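Local coordinates for PhnB-like domain-containing protein (Pseudomonas aeruginosa, PDB 1U69) that is of unknown function but belongs to the PhnB-like proteins of the glyoxalase clan and has been proposed as a potential drug-resistance protein, at residues R123-A128 against G148-A153. Residues are numbered along the deposited sequence; the frame is centred on the assembly and turned at random.
Sequences RVLSEA and GRIDIA
Leu-125 and Ile-150 meet methyl to methyl, their side chains crossing at about a right angle, while one helical residue earlier Val-124 rests on Ile-152. The bond from CA to CB of Leu-125 points toward segment 148-153, and CG then continues anti to the backbone N (chi1 178°). Beyond CG, the CD2 branch does the touching: it lies 3.8 Å from Ile-150 CD1 and 3.9 Å from Ile-150 CG1, so a single methyl covers the outer two carbons of the isoleucine's longer arm. In that arm CG1 lies anti to the carbonyl carbon of Ile-150 (chi1 -61°), beside the backbone N, and CD1 continues from there to the leucine. Both side chains are buried, and both also touch Ile-155 of helix 152-159 and Met-144 of helix 134-144, which makes the pair part of a small core among the C-terminal helices.

The second meeting is narrower on the isoleucine side. Val-124 offers CB, CG1 and CG2, and all three lie against the one methyl Ile-152 CG2, each at 4.0 Å. Ile-152 is the first residue of helix 152-159, directly after Asp-151, the N-cap, whose side chain caps a backbone N in the first turn and whose OD2 is hydrogen-bonded to Thr-154 OG1. The side chain of Gln-87 accepts a bond from Ile-152 N at OE1 and donates one from NE2 to Ile-150 O, which ties down the backbone at both isoleucines.

Helix 123-129, which follows strand 117-122 of the second sheet, is thereby joined to the start of the last helix. With four aliphatic side chains, 160 Å² of buried surface and no polar bond between them, the two segments are held to each other by apolar packing alone, while the bonds that set their backbones are made to other partners or within each segment.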
loop_
_atom_site.group_PDB
_atom_site.type_symbol
_atom_site.label_atom_id
_atom_site.label_comp_id
_atom_site.label_asym_id
_atom_site.label_seq_id
_atom_site.Cartn_x
_atom_site.Cartn_y
_atom_site.Cartn_z
ATOM N N ARG A 123 12.859 -8.597 4.744
ATOM C CA ARG A 123 13.078 -7.152 4.789
ATOM C C ARG A 123 14.532 -6.824 5.184
ATOM O O ARG A 123 15.083 -5.819 4.748
ATOM C CB ARG A 123 12.106 -6.481 5.767
ATOM C CG ARG A 123 10.710 -6.298 5.209
ATOM C CD ARG A 123 9.925 -5.108 5.819
ATOM N NE ARG A 123 8.568 -4.989 5.266
ATOM C CZ ARG A 123 7.568 -5.802 5.575
ATOM N NH1 ARG A 123 7.757 -6.802 6.426
ATOM N NH2 ARG A 123 6.376 -5.636 5.027
ATOM N N VAL A 124 15.124 -7.682 6.006
ATOM C CA VAL A 124 16.534 -7.557 6.415
ATOM C C VAL A 124 17.472 -7.474 5.193
ATOM O O VAL A 124 18.419 -6.675 5.165
ATOM C CB VAL A 124 16.945 -8.749 7.346
ATOM C CG1 VAL A 124 18.472 -8.824 7.533
ATOM C CG2 VAL A 124 16.250 -8.648 8.688
ATOM N N LEU A 125 17.198 -8.293 4.179
ATOM C CA LEU A 125 17.993 -8.319 2.957
ATOM C C LEU A 125 17.809 -7.057 2.122
ATOM O O LEU A 125 18.779 -6.456 1.669
ATOM C CB LEU A 125 17.633 -9.556 2.126
ATOM C CG LEU A 125 18.344 -9.735 0.785
ATOM C CD1 LEU A 125 19.859 -9.714 0.973
ATOM C CD2 LEU A 125 17.875 -11.023 0.140
ATOM N N SER A 126 16.556 -6.655 1.901
ATOM C CA SER A 126 16.274 -5.468 1.093
ATOM C C SER A 126 16.923 -4.204 1.660
ATOM O O SER A 126 17.473 -3.385 0.923
ATOM C CB SER A 126 14.767 -5.259 0.989
ATOM O OG SER A 126 14.208 -6.312 0.244
ATOM N N GLU A 127 16.847 -4.058 2.968
ATOM C CA GLU A 127 17.427 -2.899 3.635
ATOM C C GLU A 127 18.950 -2.917 3.595
ATOM O O GLU A 127 19.575 -1.877 3.437
ATOM C CB GLU A 127 16.925 -2.828 5.066
ATOM C CG GLU A 127 15.432 -2.582 5.140
ATOM C CD GLU A 127 14.940 -2.515 6.561
ATOM O OE1 GLU A 127 14.646 -3.586 7.146
ATOM O OE2 GLU A 127 14.870 -1.384 7.094
ATOM N N ALA A 128 19.531 -4.109 3.679
ATOM C CA ALA A 128 20.982 -4.277 3.612
ATOM C C ALA A 128 21.549 -3.821 2.269
ATOM O O ALA A 128 22.525 -3.089 2.234
ATOM C CB ALA A 128 21.358 -5.725 3.889
ATOM N N GLY A 148 19.784 -19.962 -2.321
ATOM C CA GLY A 148 18.468 -20.063 -2.940
ATOM C C GLY A 148 17.462 -19.410 -2.007
ATOM O O GLY A 148 17.227 -18.203 -2.060
ATOM N N ARG A 149 16.881 -20.214 -1.121
ATOM C CA ARG A 149 16.118 -19.694 0.009
ATOM C C ARG A 149 17.041 -18.813 0.854
ATOM O O ARG A 149 18.187 -19.190 1.123
ATOM C CB ARG A 149 15.581 -20.866 0.841
ATOM C CG ARG A 149 14.630 -20.515 1.958
ATOM C CD ARG A 149 14.164 -21.723 2.757
ATOM N NE ARG A 149 15.264 -22.646 3.004
ATOM C CZ ARG A 149 16.157 -22.532 3.989
ATOM N NH1 ARG A 149 16.088 -21.545 4.877
ATOM N NH2 ARG A 149 17.130 -23.435 4.095
ATOM N N ILE A 150 16.554 -17.653 1.282
ATOM C CA ILE A 150 17.396 -16.698 2.008
ATOM C C ILE A 150 17.524 -17.097 3.465
ATOM O O ILE A 150 16.509 -17.282 4.137
ATOM C CB ILE A 150 16.830 -15.271 1.933
ATOM C CG1 ILE A 150 16.765 -14.774 0.480
ATOM C CG2 ILE A 150 17.668 -14.307 2.793
ATOM C CD1 ILE A 150 18.094 -14.779 -0.263
ATOM N N ASP A 151 18.770 -17.208 3.939
ATOM C CA ASP A 151 19.052 -17.380 5.366
ATOM C C ASP A 151 19.417 -16.032 5.971
ATOM O O ASP A 151 20.468 -15.463 5.684
ATOM C CB ASP A 151 20.175 -18.382 5.602
ATOM C CG ASP A 151 20.419 -18.619 7.076
ATOM O OD1 ASP A 151 19.646 -19.390 7.691
ATOM O OD2 ASP A 151 21.311 -18.018 7.710
ATOM N N ILE A 152 18.511 -15.515 6.787
ATOM C CA ILE A 152 18.596 -14.156 7.310
ATOM C C ILE A 152 19.827 -13.926 8.194
ATOM O O ILE A 152 20.474 -12.885 8.107
ATOM C CB ILE A 152 17.307 -13.804 8.083
ATOM C CG1 ILE A 152 16.119 -13.717 7.112
ATOM C CG2 ILE A 152 17.471 -12.472 8.832
ATOM C CD1 ILE A 152 14.746 -13.679 7.763
ATOM N N ALA A 153 20.143 -14.896 9.036
ATOM C CA ALA A 153 21.284 -14.777 9.946
ATOM C C ALA A 153 22.602 -14.601 9.190
ATOM O O ALA A 153 23.468 -13.833 9.609
ATOM C CB ALA A 153 21.351 -15.987 10.875
#